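Side-chain contacts in glutathione S-transferase (Bombyx mori, PDB 3AY8), which probably catalyses the transfer of glutathione to electrophilic substrates, working as a cytosolic homodimer: residues L19-A24 and A70-L75; D83-K88 and L191-A196; K149-A152 and I158-T161. All coordinates share one frame; numbering follows the deposited sequence.

Contact 1 of 3, residues L19-A24 and A70-L75; sequences LLAARA and AIACYL
Ala21 and Ala72 meet methyl to methyl, CB to CB at 3.7 Å, where helices 13-25 and 68-79 come together in the thioredoxin-like N-terminal domain. Because neither residue has anything beyond CB, the two backbones can draw in until the Ala21 and Ala72 CA atoms are 5.5 Å apart; the methyl of Ala21 also lies 4.0 Å from Ala72 CA. One turn along helix 68-79, at Leu75, the touch is lighter. Leu75 reaches across with a single branch, its CD1 standing 4.0 Å from Ala22 CB; with CD1 anti to CA (chi2 -179°), this branch carries on outward to the alanine. Leu58 of strand 57-60 packs against Leu75 and Ile29 against Ala22, so the long leucine suits a place next to the sheet and the small alanines suit the helix-helix seam. Solvent lies on the other flank of helix 13-25, where Arg23 is partly exposed and its NE makes a salt bridge with Glu198 of helix 196-213. Charge is thus kept at the margin, while the seam itself is made of carbon alone and depends on close fit rather than on directed bonds.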
ATOM      1  N   LEU A  19      10.155 -11.443   6.007  1.00 22.13           N
ATOM      2  CA  LEU A  19      10.789 -12.661   6.553  1.00 22.84           C
ATOM      3  C   LEU A  19       9.752 -13.722   6.914  1.00 22.98           C
ATOM      4  O   LEU A  19       9.920 -14.913   6.603  1.00 23.66           O
ATOM      5  CB  LEU A  19      11.715 -12.335   7.739  1.00 22.11           C
ATOM      6  CG  LEU A  19      12.460 -13.517   8.387  1.00 23.51           C
ATOM      7  CD1 LEU A  19      13.301 -14.317   7.399  1.00 22.35           C
ATOM      8  CD2 LEU A  19      13.322 -13.059   9.574  1.00 23.76           C
ATOM      9  N   LEU A  20       8.655 -13.293   7.537  1.00 22.98           N
ATOM     10  CA  LEU A  20       7.567 -14.208   7.852  1.00 22.98           C
ATOM     11  C   LEU A  20       7.053 -14.945   6.616  1.00 23.55           C
ATOM     12  O   LEU A  20       6.686 -16.118   6.704  1.00 23.53           O
ATOM     13  CB  LEU A  20       6.416 -13.463   8.536  1.00 22.71           C
ATOM     14  CG  LEU A  20       6.494 -13.236  10.056  1.00 23.24           C
ATOM     15  CD1 LEU A  20       5.475 -12.185  10.479  1.00 20.86           C
ATOM     16  CD2 LEU A  20       6.268 -14.538  10.850  1.00 18.84           C
ATOM     17  N   ALA A  21       6.984 -14.244   5.482  1.00 23.84           N
ATOM     18  CA  ALA A  21       6.562 -14.871   4.221  1.00 24.98           C
ATOM     19  C   ALA A  21       7.579 -15.934   3.795  1.00 25.59           C
ATOM     20  O   ALA A  21       7.197 -17.030   3.393  1.00 25.45           O
ATOM     21  CB  ALA A  21       6.397 -13.827   3.119  1.00 24.19           C
ATOM     22  N   ALA A  22       8.862 -15.596   3.870  1.00 26.47           N
ATOM     23  CA  ALA A  22       9.929 -16.567   3.574  1.00 28.12           C
ATOM     24  C   ALA A  22       9.812 -17.801   4.491  1.00 28.51           C
ATOM     25  O   ALA A  22       9.900 -18.926   4.014  1.00 28.71           O
ATOM     26  CB  ALA A  22      11.307 -15.917   3.696  1.00 27.68           C
ATOM     27  N   ARG A  23       9.562 -17.588   5.787  1.00 29.09           N
ATOM     28  CA  ARG A  23       9.362 -18.714   6.724  1.00 29.77           C
ATOM     29  C   ARG A  23       8.145 -19.550   6.344  1.00 30.49           C
ATOM     30  O   ARG A  23       8.202 -20.777   6.383  1.00 30.10           O
ATOM     31  CB  ARG A  23       9.220 -18.247   8.182  1.00 29.40           C
ATOM     32  CG  ARG A  23      10.362 -17.364   8.727  1.00 31.39           C
ATOM     33  CD  ARG A  23      11.741 -17.930   8.415  1.00 32.97           C
ATOM     34  NE  ARG A  23      12.808 -17.382   9.256  1.00 31.94           N
ATOM     35  CZ  ARG A  23      14.093 -17.691   9.096  1.00 31.79           C
ATOM     36  NH1 ARG A  23      14.468 -18.516   8.126  1.00 32.54           N
ATOM     37  NH2 ARG A  23      15.005 -17.186   9.898  1.00 32.46           N
ATOM     38  N   ALA A  24       7.050 -18.882   5.971  1.00 31.05           N
ATOM     39  CA  ALA A  24       5.800 -19.571   5.658  1.00 32.24           C
ATOM     40  C   ALA A  24       5.917 -20.484   4.437  1.00 33.26           C
ATOM     41  O   ALA A  24       5.437 -21.618   4.472  1.00 33.19           O
ATOM     42  CB  ALA A  24       4.659 -18.567   5.472  1.00 31.87           C
ATOM     43  N   ALA A  70       5.615  -6.822  -2.113  1.00 22.91           N
ATOM     44  CA  ALA A  70       6.138  -7.277  -3.410  1.00 23.56           C
ATOM     45  C   ALA A  70       7.065  -8.494  -3.245  1.00 23.94           C
ATOM     46  O   ALA A  70       6.969  -9.469  -3.998  1.00 24.33           O
ATOM     47  CB  ALA A  70       6.866  -6.157  -4.102  1.00 22.84           C
ATOM     48  N   ILE A  71       7.952  -8.422  -2.252  1.00 23.82           N
ATOM     49  CA  ILE A  71       8.823  -9.546  -1.888  1.00 24.01           C
ATOM     50  C   ILE A  71       8.006 -10.793  -1.546  1.00 24.28           C
ATOM     51  O   ILE A  71       8.252 -11.870  -2.096  1.00 24.39           O
ATOM     52  CB  ILE A  71       9.773  -9.156  -0.718  1.00 23.53           C
ATOM     53  CG1 ILE A  71      10.802  -8.139  -1.209  1.00 23.63           C
ATOM     54  CG2 ILE A  71      10.454 -10.394  -0.109  1.00 24.31           C
ATOM     55  CD1 ILE A  71      11.389  -7.254  -0.092  1.00 23.90           C
ATOM     56  N   ALA A  72       7.017 -10.635  -0.662  1.00 24.19           N
ATOM     57  CA  ALA A  72       6.158 -11.747  -0.265  1.00 24.63           C
ATOM     58  C   ALA A  72       5.479 -12.448  -1.461  1.00 25.01           C
ATOM     59  O   ALA A  72       5.471 -13.686  -1.540  1.00 24.75           O
ATOM     60  CB  ALA A  72       5.110 -11.286   0.751  1.00 24.07           C
ATOM     61  N   CYS A  73       4.918 -11.659  -2.375  1.00 24.95           N
ATOM     62  CA  CYS A  73       4.252 -12.204  -3.565  1.00 26.22           C
ATOM     63  C   CYS A  73       5.256 -12.858  -4.527  1.00 26.23           C
ATOM     64  O   CYS A  73       4.961 -13.875  -5.145  1.00 26.43           O
ATOM     65  CB  CYS A  73       3.476 -11.101  -4.306  1.00 26.06           C
ATOM     66  SG  CYS A  73       2.101 -10.395  -3.361  1.00 26.90           S
ATOM     67  N   TYR A  74       6.424 -12.246  -4.662  1.00 27.12           N
ATOM     68  CA  TYR A  74       7.475 -12.766  -5.533  1.00 28.19           C
ATOM     69  C   TYR A  74       8.006 -14.111  -5.012  1.00 28.58           C
ATOM     70  O   TYR A  74       8.106 -15.085  -5.769  1.00 28.05           O
ATOM     71  CB  TYR A  74       8.611 -11.757  -5.646  1.00 28.44           C
ATOM     72  CG  TYR A  74       9.819 -12.314  -6.361  1.00 30.80           C
ATOM     73  CD1 TYR A  74       9.814 -12.475  -7.750  1.00 31.70           C
ATOM     74  CD2 TYR A  74      10.951 -12.705  -5.655  1.00 30.82           C
ATOM     75  CE1 TYR A  74      10.906 -13.007  -8.408  1.00 33.18           C
ATOM     76  CE2 TYR A  74      12.055 -13.239  -6.306  1.00 32.33           C
ATOM     77  CZ  TYR A  74      12.025 -13.386  -7.684  1.00 33.23           C
ATOM     78  OH  TYR A  74      13.113 -13.898  -8.355  1.00 34.19           O
ATOM     79  N   LEU A  75       8.335 -14.149  -3.717  1.00 28.19           N
ATOM     80  CA  LEU A  75       8.750 -15.391  -3.059  1.00 28.69           C
ATOM     81  C   LEU A  75       7.700 -16.502  -3.143  1.00 29.17           C
ATOM     82  O   LEU A  75       8.040 -17.662  -3.411  1.00 28.89           O
ATOM     83  CB  LEU A  75       9.118 -15.128  -1.590  1.00 28.18           C
ATOM     84  CG  LEU A  75      10.337 -14.253  -1.315  1.00 27.60           C
ATOM     85  CD1 LEU A  75      10.554 -14.119   0.193  1.00 27.52           C
ATOM     86  CD2 LEU A  75      11.581 -14.855  -1.961  1.00 28.25           C
TER

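Contact 2 of 3, residues D83-K88 and L191-A196; sequences DQWYPK and LLLPGA
Trp85 touches Leu193 and Pro194 across two turns: Asp83 to Tyr86 is a type I beta turn in the linker between the thioredoxin-like and all-helical domains of the GST fold, and Leu193 to Ala196 is a type II turn leading into helix 196-213. Trp85 has the most surface buried. Its six-membered ring reaches out with CH2, the far corner of the indole, so that a broad side chain bridges the 11.7 Å that separate the CA atoms of Trp85 and Leu193. Leu193 answers with one methyl, CD2, which sits at the ring edge in the indole plane. Its CG lies beside its backbone N, opposite the carbonyl carbon (chi1 -66°), and this bend brings the branch nearer the tryptophan. The two side chains pass alongside each other, pointing opposite ways, while Pro156 packs against both. Pro194, an exposed residue, adds its ring beside them; as the second residue of the type II turn it has a phi of -57°, which a proline ring fits well. Gly195, with its positive phi, is the N-cap of the helix. At the join, Trp85 CH2 stands 4.0 Å from Leu193 CD2 and 4.5 Å from Pro194 CD.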
ATOM      1  N   ASP A  83      -0.007 -23.768  -3.616  0.50 42.21           N
ATOM      2  CA  ASP A  83      -0.800 -22.593  -3.933  0.50 41.01           C
ATOM      3  C   ASP A  83      -1.287 -21.881  -2.665  0.50 40.06           C
ATOM      4  O   ASP A  83      -1.525 -20.674  -2.683  0.50 39.76           O
ATOM      5  CB  ASP A  83      -2.014 -23.032  -4.756  0.50 40.94           C
ATOM      6  CG  ASP A  83      -2.482 -21.966  -5.716  0.50 41.09           C
ATOM      7  OD1 ASP A  83      -1.628 -21.185  -6.171  0.50 41.57           O
ATOM      8  OD2 ASP A  83      -3.694 -21.909  -6.017  0.50 41.41           O
ATOM      9  N   GLN A  84      -1.425 -22.634  -1.576  0.50 38.68           N
ATOM     10  CA  GLN A  84      -2.069 -22.147  -0.349  0.50 37.76           C
ATOM     11  C   GLN A  84      -1.755 -20.694  -0.007  0.50 36.81           C
ATOM     12  O   GLN A  84      -2.657 -19.904   0.258  0.50 36.75           O
ATOM     13  CB  GLN A  84      -1.695 -23.026   0.860  0.50 37.69           C
ATOM     14  CG  GLN A  84      -2.604 -22.821   2.062  0.50 37.27           C
ATOM     15  CD  GLN A  84      -1.887 -22.944   3.405  0.50 36.76           C
ATOM     16  OE1 GLN A  84      -1.866 -21.996   4.186  0.50 33.80           O
ATOM     17  NE2 GLN A  84      -1.309 -24.113   3.678  0.50 34.54           N
ATOM     18  N   TRP A  85      -0.471 -20.362  -0.005  1.00 36.16           N
ATOM     19  CA  TRP A  85       0.020 -19.093   0.556  1.00 34.97           C
ATOM     20  C   TRP A  85      -0.304 -17.867  -0.299  1.00 33.81           C
ATOM     21  O   TRP A  85      -0.468 -16.775   0.225  1.00 33.55           O
ATOM     22  CB  TRP A  85       1.504 -19.180   0.915  1.00 34.52           C
ATOM     23  CG  TRP A  85       1.759 -20.121   2.074  1.00 34.05           C
ATOM     24  CD1 TRP A  85       2.191 -21.421   1.997  1.00 33.92           C
ATOM     25  CD2 TRP A  85       1.581 -19.843   3.471  1.00 32.63           C
ATOM     26  NE1 TRP A  85       2.298 -21.961   3.251  1.00 34.63           N
ATOM     27  CE2 TRP A  85       1.929 -21.020   4.178  1.00 34.22           C
ATOM     28  CE3 TRP A  85       1.157 -18.718   4.195  1.00 31.10           C
ATOM     29  CZ2 TRP A  85       1.880 -21.098   5.579  1.00 33.10           C
ATOM     30  CZ3 TRP A  85       1.104 -18.799   5.589  1.00 31.47           C
ATOM     31  CH2 TRP A  85       1.459 -19.981   6.265  1.00 32.59           C
ATOM     32  N   TYR A  86      -0.415 -18.067  -1.609  1.00 32.63           N
ATOM     33  CA  TYR A  86      -0.773 -16.999  -2.545  1.00 31.45           C
ATOM     34  C   TYR A  86      -1.494 -17.652  -3.726  1.00 31.09           C
ATOM     35  O   TYR A  86      -0.865 -17.961  -4.729  1.00 30.36           O
ATOM     36  CB  TYR A  86       0.491 -16.272  -3.011  1.00 31.35           C
ATOM     37  CG  TYR A  86       0.275 -14.961  -3.747  1.00 29.39           C
ATOM     38  CD1 TYR A  86      -0.699 -14.044  -3.329  1.00 29.00           C
ATOM     39  CD2 TYR A  86       1.069 -14.624  -4.835  1.00 27.70           C
ATOM     40  CE1 TYR A  86      -0.886 -12.839  -3.997  1.00 27.49           C
ATOM     41  CE2 TYR A  86       0.891 -13.417  -5.515  1.00 27.45           C
ATOM     42  CZ  TYR A  86      -0.087 -12.532  -5.084  1.00 27.85           C
ATOM     43  OH  TYR A  86      -0.266 -11.338  -5.743  1.00 27.35           O
ATOM     44  N   PRO A  87      -2.814 -17.883  -3.595  1.00 31.02           N
ATOM     45  CA  PRO A  87      -3.532 -18.681  -4.611  1.00 31.45           C
ATOM     46  C   PRO A  87      -3.473 -18.097  -6.016  1.00 31.90           C
ATOM     47  O   PRO A  87      -3.536 -16.870  -6.189  1.00 31.00           O
ATOM     48  CB  PRO A  87      -4.970 -18.721  -4.093  1.00 30.79           C
ATOM     49  CG  PRO A  87      -4.833 -18.556  -2.602  1.00 32.39           C
ATOM     50  CD  PRO A  87      -3.671 -17.575  -2.437  1.00 30.88           C
ATOM     51  N   LYS A  88      -3.347 -18.982  -7.003  1.00 32.21           N
ATOM     52  CA  LYS A  88      -3.239 -18.563  -8.390  1.00 33.02           C
ATOM     53  C   LYS A  88      -4.590 -18.165  -8.979  1.00 32.73           C
ATOM     54  O   LYS A  88      -4.627 -17.341  -9.889  1.00 33.08           O
ATOM     55  CB  LYS A  88      -2.549 -19.629  -9.240  1.00 33.78           C
ATOM     56  CG  LYS A  88      -1.149 -19.973  -8.727  1.00 36.63           C
ATOM     57  CD  LYS A  88      -0.284 -20.648  -9.783  1.00 42.01           C
ATOM     58  CE  LYS A  88       0.889 -19.761 -10.183  1.00 43.65           C
ATOM     59  NZ  LYS A  88       1.924 -19.778  -9.115  1.00 44.50           N
ATOM     60  N   LEU A 191       0.431 -17.105  16.252  1.00 32.59           N
ATOM     61  CA  LEU A 191       1.552 -17.747  16.988  1.00 34.25           C
ATOM     62  C   LEU A 191       1.937 -19.111  16.432  1.00 34.50           C
ATOM     63  O   LEU A 191       3.046 -19.575  16.658  1.00 35.16           O
ATOM     64  CB  LEU A 191       1.260 -17.860  18.490  1.00 34.71           C
ATOM     65  CG  LEU A 191       1.158 -16.528  19.237  1.00 35.88           C
ATOM     66  CD1 LEU A 191       0.488 -16.740  20.607  1.00 37.44           C
ATOM     67  CD2 LEU A 191       2.529 -15.877  19.386  1.00 37.35           C
ATOM     68  N   LEU A 192       1.022 -19.740  15.695  1.00 35.04           N
ATOM     69  CA  LEU A 192       1.289 -21.019  15.042  1.00 35.43           C
ATOM     70  C   LEU A 192       2.037 -20.858  13.720  1.00 35.13           C
ATOM     71  O   LEU A 192       2.546 -21.840  13.182  1.00 35.34           O
ATOM     72  CB  LEU A 192      -0.015 -21.759  14.744  1.00 35.93           C
ATOM     73  CG  LEU A 192      -1.122 -21.951  15.777  1.00 38.12           C
ATOM     74  CD1 LEU A 192      -2.374 -22.370  15.021  1.00 41.88           C
ATOM     75  CD2 LEU A 192      -0.759 -22.998  16.814  1.00 39.38           C
ATOM     76  N   LEU A 193       2.081 -19.640  13.178  1.00 34.23           N
ATOM     77  CA  LEU A 193       2.753 -19.403  11.892  1.00 33.43           C
ATOM     78  C   LEU A 193       4.253 -19.685  11.989  1.00 32.90           C
ATOM     79  O   LEU A 193       4.872 -19.411  13.032  1.00 33.09           O
ATOM     80  CB  LEU A 193       2.532 -17.968  11.384  1.00 33.26           C
ATOM     81  CG  LEU A 193       1.125 -17.501  10.984  1.00 33.97           C
ATOM     82  CD1 LEU A 193       1.095 -15.964  10.804  1.00 32.58           C
ATOM     83  CD2 LEU A 193       0.616 -18.212   9.723  1.00 33.47           C
ATOM     84  N   PRO A 194       4.848 -20.235  10.907  1.00 32.37           N
ATOM     85  CA  PRO A 194       6.303 -20.413  10.929  1.00 31.90           C
ATOM     86  C   PRO A 194       7.004 -19.070  11.184  1.00 31.41           C
ATOM     87  O   PRO A 194       6.627 -18.045  10.608  1.00 30.84           O
ATOM     88  CB  PRO A 194       6.614 -20.935   9.516  1.00 32.38           C
ATOM     89  CG  PRO A 194       5.321 -21.596   9.061  1.00 32.28           C
ATOM     90  CD  PRO A 194       4.232 -20.766   9.672  1.00 31.99           C
ATOM     91  N   GLY A 195       7.983 -19.077  12.082  1.00 30.62           N
ATOM     92  CA  GLY A 195       8.753 -17.881  12.394  1.00 29.81           C
ATOM     93  C   GLY A 195       8.047 -16.824  13.230  1.00 28.99           C
ATOM     94  O   GLY A 195       8.526 -15.700  13.332  1.00 29.05           O
ATOM     95  N   ALA A 196       6.967 -17.202  13.876  1.00 28.87           N
ATOM     96  CA  ALA A 196       6.266 -16.289  14.735  1.00 28.08           C
ATOM     97  C   ALA A 196       7.072 -15.756  15.927  1.00 28.24           C
ATOM     98  O   ALA A 196       7.005 -14.599  16.156  1.00 28.21           O
ATOM     99  CB  ALA A 196       5.027 -16.873  15.182  1.00 27.66           C
TER

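Contact 3 of 3, residues K149-A152 and I158-T161; sequences KWVA and IADT
Asp160 OD1 accepts the backbone N-H of Val151 in a short, almost straight bond, 2.8 Å from Val151 N to Asp160 OD1 at 175°, using the syn lone pair. Trp150 brings its benzo edge to the same oxygen: CE3 lies 3.6 Å from Asp160 OD1, in the indole plane, with ring and carboxylate turned 79° apart. Val151 places CG2 between its backbone N and carbonyl carbon, and that methyl presses on Ala159 CB at a tight 3.5 Å, a spot where a small side chain suits. A water links Asp160 OD2 to the loop, donating to OD2 at 2.6 Å and accepting from Ala152 N at 3.0 Å. One shell out, Thr157 OG1 accepts the N-H of Ala159, and Thr157 N bonds to Asp160 OD2, the half of the N-capping box seen here, as in the motif known at the start of this helix in GSTs. Trp186 NE1 gives OD1 a second donor, and the nearby helix N-terminus would probably favour the buried negative charge. Replacing Asp160 by an alanine would probably leave the N-H groups of Val151, Thr157 and Trp186 without their acceptor and the loop less firmly fixed. Farther out, Arg99 NE bonds to Val151 O.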
ATOM      1  N   LYS A 149     -11.572 -17.545   9.130  1.00 32.87           N
ATOM      2  CA  LYS A 149     -10.630 -17.781  10.228  1.00 32.15           C
ATOM      3  C   LYS A 149      -9.371 -16.903  10.141  1.00 30.61           C
ATOM      4  O   LYS A 149      -8.918 -16.361  11.148  1.00 29.55           O
ATOM      5  CB  LYS A 149     -10.231 -19.260  10.291  1.00 32.30           C
ATOM      6  CG  LYS A 149      -9.426 -19.610  11.542  1.00 34.56           C
ATOM      7  CD  LYS A 149      -8.989 -21.066  11.545  1.00 36.64           C
ATOM      8  CE  LYS A 149      -8.261 -21.410  12.842  1.00 38.83           C
ATOM      9  NZ  LYS A 149      -7.567 -22.735  12.754  1.00 40.14           N
ATOM     10  N   TRP A 150      -8.822 -16.796   8.933  1.00 29.73           N
ATOM     11  CA  TRP A 150      -7.643 -15.974   8.643  1.00 29.76           C
ATOM     12  C   TRP A 150      -8.080 -14.742   7.830  1.00 29.50           C
ATOM     13  O   TRP A 150      -9.254 -14.635   7.485  1.00 29.03           O
ATOM     14  CB  TRP A 150      -6.585 -16.811   7.905  1.00 29.43           C
ATOM     15  CG  TRP A 150      -6.131 -18.025   8.696  1.00 29.15           C
ATOM     16  CD1 TRP A 150      -6.676 -19.281   8.658  1.00 28.92           C
ATOM     17  CD2 TRP A 150      -5.057 -18.084   9.651  1.00 28.92           C
ATOM     18  NE1 TRP A 150      -5.999 -20.122   9.522  1.00 28.52           N
ATOM     19  CE2 TRP A 150      -5.011 -19.411  10.150  1.00 29.66           C
ATOM     20  CE3 TRP A 150      -4.141 -17.141  10.148  1.00 29.04           C
ATOM     21  CZ2 TRP A 150      -4.064 -19.827  11.102  1.00 29.61           C
ATOM     22  CZ3 TRP A 150      -3.205 -17.549  11.097  1.00 29.10           C
ATOM     23  CH2 TRP A 150      -3.177 -18.883  11.564  1.00 29.89           C
ATOM     24  N   VAL A 151      -7.166 -13.807   7.547  1.00 29.60           N
ATOM     25  CA  VAL A 151      -7.579 -12.500   6.984  1.00 29.90           C
ATOM     26  C   VAL A 151      -8.204 -12.575   5.588  1.00 30.16           C
ATOM     27  O   VAL A 151      -9.057 -11.756   5.248  1.00 30.06           O
ATOM     28  CB  VAL A 151      -6.446 -11.408   6.958  1.00 30.03           C
ATOM     29  CG1 VAL A 151      -5.959 -11.043   8.352  1.00 29.76           C
ATOM     30  CG2 VAL A 151      -5.302 -11.808   6.049  1.00 28.66           C
ATOM     31  N   ALA A 152      -7.780 -13.542   4.781  1.00 30.54           N
ATOM     32  CA  ALA A 152      -8.169 -13.545   3.370  1.00 31.60           C
ATOM     33  C   ALA A 152      -8.796 -14.848   2.907  1.00 32.59           C
ATOM     34  O   ALA A 152      -9.128 -14.987   1.725  1.00 33.21           O
ATOM     35  CB  ALA A 152      -6.961 -13.188   2.478  1.00 31.49           C
ATOM     36  N   ILE A 158      -0.059 -15.162   2.636  1.00 24.39           N
ATOM     37  CA  ILE A 158       0.883 -14.070   2.861  1.00 23.97           C
ATOM     38  C   ILE A 158       0.207 -12.776   3.341  1.00 23.50           C
ATOM     39  O   ILE A 158       0.881 -11.900   3.871  1.00 23.39           O
ATOM     40  CB  ILE A 158       1.809 -13.772   1.638  1.00 24.15           C
ATOM     41  CG1 ILE A 158       1.011 -13.303   0.420  1.00 23.81           C
ATOM     42  CG2 ILE A 158       2.702 -14.981   1.306  1.00 24.53           C
ATOM     43  CD1 ILE A 158       1.919 -12.807  -0.721  1.00 21.44           C
ATOM     44  N   ALA A 159      -1.103 -12.641   3.143  1.00 23.10           N
ATOM     45  CA  ALA A 159      -1.821 -11.493   3.739  1.00 23.62           C
ATOM     46  C   ALA A 159      -1.762 -11.574   5.282  1.00 23.73           C
ATOM     47  O   ALA A 159      -1.608 -10.561   5.966  1.00 23.78           O
ATOM     48  CB  ALA A 159      -3.254 -11.436   3.245  1.00 23.16           C
ATOM     49  N   ASP A 160      -1.828 -12.784   5.827  1.00 24.07           N
ATOM     50  CA  ASP A 160      -1.691 -12.959   7.287  1.00 24.49           C
ATOM     51  C   ASP A 160      -0.295 -12.667   7.800  1.00 24.23           C
ATOM     52  O   ASP A 160      -0.158 -12.065   8.851  1.00 24.53           O
ATOM     53  CB  ASP A 160      -2.122 -14.355   7.735  1.00 24.65           C
ATOM     54  CG  ASP A 160      -3.555 -14.657   7.367  1.00 26.11           C
ATOM     55  OD1 ASP A 160      -4.468 -14.190   8.094  1.00 27.48           O
ATOM     56  OD2 ASP A 160      -3.758 -15.364   6.361  1.00 25.32           O
ATOM     57  N   THR A 161       0.741 -13.092   7.080  1.00 24.54           N
ATOM     58  CA  THR A 161       2.105 -12.798   7.527  1.00 24.62           C
ATOM     59  C   THR A 161       2.378 -11.284   7.580  1.00 24.51           C
ATOM     60  O   THR A 161       2.948 -10.796   8.550  1.00 24.38           O
ATOM     61  CB  THR A 161       3.173 -13.568   6.728  1.00 24.72           C
ATOM     62  OG1 THR A 161       2.908 -13.454   5.332  1.00 24.81           O
ATOM     63  CG2 THR A 161       3.145 -15.067   7.119  1.00 24.48           C
TER
HETATM   64  O   HOH W   1      -5.679 -15.656   4.670  1.00 24.72           O

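How the contacts relate
Contacts 1 and 3 are buried, whereas contact 2 lies partly at the surface. Contact 1 joins two helices of the N-terminal domain and contact 3 ties a loop to a helix of the C-terminal domain; contact 2 bridges the linker and a C-terminal loop. Their chemistry differs accordingly: carbon against carbon in contacts 1 and 2, chiefly a carboxylate held by N-H donors, with apolar contacts beside it, in contact 3. Helix 158-173 connects them. Its Ile158 CD1 packs on Cys73 SG of contact 1 at 3.6 Å, and Ile158 N lies 2.9 Å from Trp85 O of contact 2, probably a hydrogen bond. Leu193 CD2 also approaches Trp150 CZ3, bringing contacts 2 and 3 together.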